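Solute-binding periplasmic protein of iron/siderophore ABC transporter (Yersinia pestis, PDB 6B2Y) probably captures a chelated iron or other transition metal complex in the periplasm and delivers it to an ABC transporter of the inner membrane. Local coordinates at residues V49-P52 and A53-R57; G261-N264 and L265-L269; G290-G294 and A295-P299; A304-Q307 and K308-R312. All coordinates share one frame; numbering follows the deposited sequence.

Contact 1 of 4, residues V49-P52 and A53-R57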
# COMPACT_ATOMS: atom_id res chain seq x y z
N VAL A 49 9.10 -16.83 16.92
CA VAL A 49 9.95 -17.30 15.83
C VAL A 49 11.40 -17.07 16.22
O VAL A 49 11.78 -15.94 16.54
CB VAL A 49 9.63 -16.56 14.52
CG1 VAL A 49 10.48 -17.06 13.35
CG2 VAL A 49 8.14 -16.66 14.20
N THR A 50 12.22 -18.11 16.16
CA THR A 50 13.65 -17.93 16.38
C THR A 50 14.31 -17.36 15.13
O THR A 50 14.07 -17.84 14.01
CB THR A 50 14.32 -19.25 16.78
OG1 THR A 50 13.86 -19.66 18.06
CG2 THR A 50 15.85 -19.09 16.84
N ILE A 51 15.15 -16.34 15.31
CA ILE A 51 15.77 -15.59 14.22
C ILE A 51 17.28 -15.77 14.33
O ILE A 51 17.84 -15.59 15.41
CB ILE A 51 15.41 -14.10 14.27
CG1 ILE A 51 13.90 -13.92 14.15
CG2 ILE A 51 16.16 -13.31 13.20
CD1 ILE A 51 13.29 -14.57 12.93
N PRO A 52 17.98 -16.07 13.24
CA PRO A 52 19.45 -16.15 13.31
C PRO A 52 20.06 -14.78 13.55
O PRO A 52 19.54 -13.75 13.11
CB PRO A 52 19.84 -16.71 11.94
CG PRO A 52 18.72 -16.23 11.04
CD PRO A 52 17.48 -16.33 11.88
N ALA A 53 21.21 -14.78 14.24
CA ALA A 53 21.87 -13.52 14.57
C ALA A 53 22.33 -12.76 13.34
O ALA A 53 22.51 -11.54 13.40
CB ALA A 53 23.07 -13.79 15.49
N LYS A 54 22.53 -13.46 12.22
CA LYS A 54 22.95 -12.85 10.97
C LYS A 54 21.89 -13.14 9.92
O LYS A 54 21.47 -14.29 9.76
CB LYS A 54 24.31 -13.41 10.51
CG LYS A 54 25.48 -13.07 11.43
CD LYS A 54 26.79 -13.08 10.64
CE LYS A 54 27.91 -12.38 11.40
NZ LYS A 54 27.82 -10.90 11.29
N VAL A 55 21.43 -12.09 9.24
CA VAL A 55 20.42 -12.22 8.19
C VAL A 55 20.96 -11.55 6.94
O VAL A 55 21.15 -10.33 6.92
CB VAL A 55 19.08 -11.61 8.60
CG1 VAL A 55 18.15 -11.56 7.39
CG2 VAL A 55 18.47 -12.39 9.73
N GLU A 56 21.24 -12.34 5.90
CA GLU A 56 21.68 -11.78 4.64
C GLU A 56 20.91 -12.29 3.43
O GLU A 56 21.13 -11.76 2.33
CB GLU A 56 23.19 -12.03 4.42
CG GLU A 56 24.09 -11.49 5.53
CD GLU A 56 24.14 -9.97 5.58
OE1 GLU A 56 24.00 -9.33 4.51
OE2 GLU A 56 24.31 -9.41 6.69
N ARG A 57 20.04 -13.28 3.58
CA ARG A 57 19.28 -13.86 2.47
C ARG A 57 17.79 -13.86 2.82
O ARG A 57 17.32 -14.77 3.51
CB ARG A 57 19.79 -15.27 2.15
CG ARG A 57 21.29 -15.30 1.90
CD ARG A 57 21.80 -16.69 1.53
NE ARG A 57 21.23 -17.21 0.28
CZ ARG A 57 21.64 -16.84 -0.93
NH1 ARG A 57 22.60 -15.95 -1.07
NH2 ARG A 57 21.07 -17.37 -2.02

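Contact 2 of 4, residues G261-N264 and L265-L269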
# COMPACT_ATOMS: atom_id res chain seq x y z
N GLY A 261 -13.90 -5.88 1.08
CA GLY A 261 -15.09 -6.56 0.58
C GLY A 261 -15.71 -5.77 -0.56
O GLY A 261 -15.19 -4.75 -1.00
N THR A 262 -16.86 -6.28 -1.03
CA THR A 262 -17.61 -5.69 -2.13
C THR A 262 -18.94 -5.15 -1.62
O THR A 262 -19.60 -5.79 -0.79
CB THR A 262 -17.84 -6.72 -3.25
OG1 THR A 262 -16.58 -7.10 -3.83
CG2 THR A 262 -18.72 -6.16 -4.36
N VAL A 263 -19.32 -3.97 -2.09
CA VAL A 263 -20.61 -3.36 -1.81
C VAL A 263 -21.29 -3.10 -3.14
O VAL A 263 -20.66 -2.59 -4.07
CB VAL A 263 -20.45 -2.06 -1.00
CG1 VAL A 263 -21.78 -1.30 -0.91
CG2 VAL A 263 -19.88 -2.35 0.39
N ASN A 264 -22.56 -3.46 -3.26
CA ASN A 264 -23.18 -3.35 -4.58
C ASN A 264 -23.40 -1.90 -4.95
O ASN A 264 -23.57 -1.02 -4.08
CB ASN A 264 -24.49 -4.12 -4.64
CG ASN A 264 -24.36 -5.43 -5.42
OD1 ASN A 264 -24.34 -5.43 -6.65
ND2 ASN A 264 -24.26 -6.55 -4.71
N LEU A 265 -23.41 -1.63 -6.26
CA LEU A 265 -23.46 -0.26 -6.76
C LEU A 265 -24.71 0.47 -6.27
O LEU A 265 -24.66 1.68 -6.02
CB LEU A 265 -23.39 -0.25 -8.29
CG LEU A 265 -23.50 1.14 -8.93
CD1 LEU A 265 -22.42 2.07 -8.37
CD2 LEU A 265 -23.38 1.07 -10.45
N GLU A 266 -25.83 -0.25 -6.13
CA GLU A 266 -27.06 0.40 -5.68
C GLU A 266 -26.91 0.99 -4.28
O GLU A 266 -27.50 2.04 -3.98
CB GLU A 266 -28.22 -0.60 -5.71
CG GLU A 266 -28.54 -1.15 -7.11
CD GLU A 266 -27.56 -2.22 -7.58
OE1 GLU A 266 -27.33 -2.31 -8.81
OE2 GLU A 266 -27.02 -2.96 -6.72
N LYS A 267 -26.12 0.35 -3.42
CA LYS A 267 -25.93 0.86 -2.07
C LYS A 267 -25.05 2.11 -2.07
O LYS A 267 -25.32 3.06 -1.33
CB LYS A 267 -25.34 -0.22 -1.17
CG LYS A 267 -26.32 -1.30 -0.78
CD LYS A 267 -25.65 -2.65 -0.73
CE LYS A 267 -26.51 -3.66 0.02
NZ LYS A 267 -27.21 -3.02 1.16
N VAL A 268 -24.00 2.12 -2.89
CA VAL A 268 -23.18 3.32 -3.02
C VAL A 268 -24.04 4.50 -3.43
O VAL A 268 -23.98 5.58 -2.82
CB VAL A 268 -22.04 3.08 -4.03
CG1 VAL A 268 -21.10 4.28 -4.07
CG2 VAL A 268 -21.28 1.81 -3.68
N LEU A 269 -24.87 4.32 -4.46
CA LEU A 269 -25.73 5.41 -4.92
C LEU A 269 -26.71 5.83 -3.84
O LEU A 269 -26.90 7.03 -3.60
CB LEU A 269 -26.48 4.99 -6.19
CG LEU A 269 -25.62 4.49 -7.35
CD1 LEU A 269 -26.49 4.16 -8.55
CD2 LEU A 269 -24.56 5.51 -7.72

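Contact 3 of 4, residues G290-G294 and A295-P299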
# COMPACT_ATOMS: atom_id res chain seq x y z
N GLY A 290 -9.07 0.90 -15.61
CA GLY A 290 -8.64 1.28 -14.28
C GLY A 290 -7.92 2.61 -14.25
O GLY A 290 -7.50 3.15 -15.27
N VAL A 291 -7.75 3.15 -13.04
CA VAL A 291 -7.06 4.41 -12.85
C VAL A 291 -5.56 4.20 -13.06
O VAL A 291 -4.98 3.21 -12.59
CB VAL A 291 -7.35 4.96 -11.45
CG1 VAL A 291 -6.59 6.25 -11.21
CG2 VAL A 291 -8.86 5.18 -11.26
N VAL A 292 -4.93 5.13 -13.77
CA VAL A 292 -3.52 5.06 -14.15
C VAL A 292 -2.71 5.93 -13.20
O VAL A 292 -2.84 7.16 -13.19
CB VAL A 292 -3.33 5.50 -15.62
CG1 VAL A 292 -1.86 5.65 -15.93
CG2 VAL A 292 -3.98 4.48 -16.53
N LEU A 293 -1.87 5.28 -12.37
CA LEU A 293 -1.05 5.95 -11.37
C LEU A 293 0.20 5.12 -11.14
O LEU A 293 0.18 3.89 -11.33
CB LEU A 293 -1.80 6.12 -10.03
CG LEU A 293 -3.06 6.96 -10.04
CD1 LEU A 293 -3.93 6.64 -8.82
CD2 LEU A 293 -2.70 8.43 -10.07
N GLY A 294 1.29 5.78 -10.72
CA GLY A 294 2.52 5.09 -10.37
C GLY A 294 3.76 5.85 -10.79
O GLY A 294 3.70 7.01 -11.22
N ALA A 295 4.91 5.18 -10.68
CA ALA A 295 6.21 5.86 -10.74
C ALA A 295 6.51 6.41 -12.13
O ALA A 295 7.44 7.21 -12.26
CB ALA A 295 7.33 4.91 -10.31
N GLN A 296 5.76 5.99 -13.15
CA GLN A 296 6.00 6.45 -14.52
C GLN A 296 4.80 7.19 -15.08
O GLN A 296 4.75 7.45 -16.29
CB GLN A 296 6.36 5.26 -15.41
CG GLN A 296 7.64 4.52 -14.99
CD GLN A 296 7.93 3.30 -15.85
OE1 GLN A 296 7.06 2.46 -16.08
NE2 GLN A 296 9.15 3.22 -16.36
N VAL A 297 3.84 7.56 -14.24
CA VAL A 297 2.63 8.23 -14.68
C VAL A 297 2.79 9.73 -14.47
O VAL A 297 3.25 10.18 -13.41
CB VAL A 297 1.40 7.70 -13.93
CG1 VAL A 297 0.17 8.52 -14.27
CG2 VAL A 297 1.19 6.24 -14.30
N THR A 298 2.43 10.52 -15.50
CA THR A 298 2.44 11.97 -15.43
C THR A 298 1.11 12.49 -14.91
O THR A 298 0.09 11.80 -15.02
CB THR A 298 2.71 12.56 -16.82
OG1 THR A 298 1.57 12.33 -17.67
CG2 THR A 298 3.93 11.92 -17.44
N PRO A 299 1.08 13.71 -14.37
CA PRO A 299 -0.21 14.30 -13.97
C PRO A 299 -1.27 14.21 -15.05
O PRO A 299 -2.40 13.81 -14.77
CB PRO A 299 0.16 15.75 -13.63
CG PRO A 299 1.57 15.65 -13.13
CD PRO A 299 2.22 14.56 -13.97

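Contact 4 of 4, residues A304-Q307 and K308-R312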
# COMPACT_ATOMS: atom_id res chain seq x y z
N ALA A 304 -6.40 12.04 -17.05
CA ALA A 304 -7.21 11.52 -18.15
C ALA A 304 -7.81 10.15 -17.83
O ALA A 304 -8.96 9.88 -18.21
CB ALA A 304 -6.35 11.42 -19.40
N SER A 305 -7.12 9.33 -17.04
CA SER A 305 -7.69 8.04 -16.67
C SER A 305 -8.78 8.17 -15.60
O SER A 305 -9.73 7.39 -15.60
CB SER A 305 -6.59 7.10 -16.16
OG SER A 305 -6.21 7.43 -14.84
N LEU A 306 -8.66 9.15 -14.70
CA LEU A 306 -9.69 9.35 -13.68
C LEU A 306 -11.00 9.81 -14.31
O LEU A 306 -12.07 9.27 -14.00
CB LEU A 306 -9.21 10.37 -12.64
CG LEU A 306 -10.21 10.72 -11.53
CD1 LEU A 306 -10.69 9.46 -10.84
CD2 LEU A 306 -9.64 11.71 -10.54
N GLN A 307 -10.93 10.79 -15.22
CA GLN A 307 -12.10 11.24 -15.98
C GLN A 307 -12.83 10.07 -16.63
O GLN A 307 -14.06 10.02 -16.61
CB GLN A 307 -11.67 12.27 -17.04
CG GLN A 307 -11.21 13.60 -16.48
CD GLN A 307 -12.21 14.18 -15.49
OE1 GLN A 307 -13.42 14.02 -15.66
NE2 GLN A 307 -11.70 14.83 -14.45
N LYS A 308 -12.09 9.12 -17.20
CA LYS A 308 -12.76 7.98 -17.82
C LYS A 308 -13.43 7.11 -16.77
O LYS A 308 -14.56 6.63 -16.97
CB LYS A 308 -11.79 7.15 -18.65
CG LYS A 308 -12.30 5.75 -18.97
CD LYS A 308 -11.89 5.28 -20.36
CE LYS A 308 -10.47 5.71 -20.71
NZ LYS A 308 -10.01 5.09 -22.00
N ILE A 309 -12.76 6.89 -15.63
CA ILE A 309 -13.34 6.07 -14.57
C ILE A 309 -14.59 6.73 -14.01
O ILE A 309 -15.56 6.04 -13.64
CB ILE A 309 -12.28 5.82 -13.47
CG1 ILE A 309 -11.26 4.79 -13.96
CG2 ILE A 309 -12.93 5.34 -12.17
CD1 ILE A 309 -11.82 3.39 -14.01
N LEU A 310 -14.60 8.06 -13.95
CA LEU A 310 -15.76 8.78 -13.44
C LEU A 310 -16.92 8.80 -14.42
O LEU A 310 -18.03 9.19 -14.04
CB LEU A 310 -15.37 10.22 -13.09
CG LEU A 310 -14.33 10.46 -12.00
CD1 LEU A 310 -14.05 11.94 -11.88
CD2 LEU A 310 -14.82 9.90 -10.69
N GLY A 311 -16.70 8.40 -15.67
CA GLY A 311 -17.75 8.35 -16.67
C GLY A 311 -18.48 7.03 -16.78
O GLY A 311 -19.31 6.87 -17.68
N ARG A 312 -18.19 6.06 -15.90
CA ARG A 312 -18.88 4.78 -15.94
C ARG A 312 -20.33 4.93 -15.51
O ARG A 312 -20.70 5.86 -14.78
CB ARG A 312 -18.19 3.76 -15.03
CG ARG A 312 -16.85 3.24 -15.52
CD ARG A 312 -16.19 2.36 -14.46
NE ARG A 312 -15.86 3.13 -13.26
CZ ARG A 312 -16.02 2.69 -12.01
NH1 ARG A 312 -16.49 1.47 -11.78
NH2 ARG A 312 -15.71 3.47 -10.99

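Contact 1 of 4, residues V49-P52 and A53-R57
The connection from the N-terminal hairpin strand 48-50 to strand 58-60, the central strand of the parallel sheet, turns at Ala53, and Pro52 and Val55 meet three residues apart across that bend. Val55 CG2 lies 4.1 Å from Pro52 CG, a van der Waals contact between a valine methyl and the proline ring, with the two side chains running at a slant to one another. The same methyl sits 3.8 Å from Pro52 O. Val55 owes this to its first torsion: chi1 of 170° sets CG1 opposite the backbone N, which places CG2 beside that nitrogen and facing back along the chain to the proline. A second and looser apolar touch joins Ile51 CG2 to the same CG2 of Val55 at 4.3 Å, so a single methyl group serves both residues before the bend. The proline ring also leans on the backbone ahead of it, with its CG 3.6 Å from Lys54 O. Ala53 and Lys54 point their side chains off the outer side of the bend, where both are exposed. Beneath it, Ile51 and Val55 both rest on His184 and on Ile132 of strand 132-136. Within the bend the side-chain contact is thus apolar, while the polar backbone atoms are satisfied by side chains of the surrounding domain: Pro52 O accepts a hydrogen bond from His184 NE2, and Val55 O one from Arg80 NH1.

Contact 2 of 4, residues G261-N264 and L265-L269
Lys267 reaches back from the first turn of helix 265-271 over the residues that lead into it. Its CB lies 3.7 Å from Val263 CG1 and 3.5 Å from Asn264 O, which seats the base of the side chain against both residues. CG keeps to the side of its own backbone N (chi1 -74°), and the bend that follows at chi2 brings CD to 4.1 Å from both Val263 CG1 and Asn264 N. Beyond CD the chain bends again at chi4, and NZ leads away from the segment 261-264. The two side chains, Val263 and Lys267, cross at about a right angle, and the valine methyl also approaches Val268 CG2 at 4.2 Å. Here the chain passes into the helix from strand 260-262, which pairs with strand 232-234; Val263 is still backbone-bonded to Cys231. Asn264 stands at the N-cap position, where its carbonyl O receives Lys267 N at 3.0 Å, the donor lying 50° out of the carbonyl plane, and a weak bond from Val268 N at 3.4 Å. Its side chain makes no capping bond and instead runs alongside Glu266, with Asn264 CB 3.5 Å from Glu266 OE2 and the amide and carboxylate planes 36° apart. At the N-cap, then, the carbonyl O of Asn264 and not its side chain takes N-H groups of the first turn. Leu265 N is buried without a partner, while the aliphatic part of Lys267 covers Val263 and its charged end extends beyond.

Contact 3 of 4, residues G290-G294 and A295-P299
Val292 and Val297 touch across a tight reversal of the chain, their side chains meeting at an angle rather than in line. Val292 CG1 lies 3.5 Å from Val297 CG2 and 3.9 Å from Val297 CG1, so one methyl nestles against both branches of its partner. A chi1 of 173° spreads the two methyls of Val297 so that both reach the chain before the turn: CG1 comes 3.5 Å from Val292 O, and CG2 lies equally close to Leu293 C, at 3.5 Å. The valine thus fills the inner side of the reversal, its CB 3.7 Å from Gly294 N. Val292 O is buried by this packing with no polar partner. Leu293 turns its side chain the other way, onto Ala328 and Trp330 of strand 326-330 and Ala302 of helix 299-310. Gly294, which adopts a positive phi, offers its carbonyl O to the N-H of Val297 at 3.1 Å in a nearly straight bond (166°), with the donor well above the carbonyl plane. Around the turn, Gln94 of helix 93-102 binds both Leu293 O and Gln296 N, while Ser377 OG meets Ala295 O. The arrangement is a type I beta turn from Gly294 to Val297, set in the long connection that leads from strand 275-280 to helix 299-310, whose N-cap residue, Thr298, follows directly.

Contact 4 of 4, residues A304-Q307 and K308-R312
Leu306 and Leu310, one turn apart on helix 299-310, form the close-packed side of this contact. Leu306 CD1 lies 3.9 Å from Leu310 CG, and Leu306 CG is 4.0 Å from Leu310 CD1. With chi1 at -63°, Leu310 carries its CG on the side of its own backbone N, where it also sits 3.2 Å from Leu306 O. That carbonyl meanwhile receives Leu310 N at 2.8 Å, the donor nearly on the line of the C=O bond. Ile309 fits similarly against the preceding carbonyl, with CG1 3.4 Å from Ser305 O, which accepts Ile309 N at 3.1 Å. On the exposed side the Lys308 side chain leads away from segment 304-307, and its N makes a weak bond to Ala304 O at 3.4 Å. Gln307, likewise exposed, has its NE2 hydrogen-bonded to Gln303 OE1. Past the last turn, Arg312 folds back so that NE donates to a lone pair of Ile309 O at 3.0 Å, while NH2 makes a salt bridge to Glu221. The buried face lies on the mixed sheet: Ile309 and Leu310 on Tyr276 of strand 275-280, Leu306 on Ala328 and Leu310 on Ser326 of strand 326-330.

In the fold
Contact 1 stands apart from the others, across the chain's centre: its centre is about 45 Å from that of contact 2 and 37 Å from that of contact 3, and it leads into the N-terminal parallel sheet. The other three follow in chain order around the second, mixed sheet. Contacts 2 and 4 approach to about 7 Å between nearest atoms without touching. Contacts 3 and 4 do touch, where Ser305 OG meets Val292 N and Val291 packs on Ile309, so that residues 290-292 pack on the helix that follows them. The distribution reflects the two-domain build of periplasmic binding proteins, whose substrate cleft generally lies between the domains.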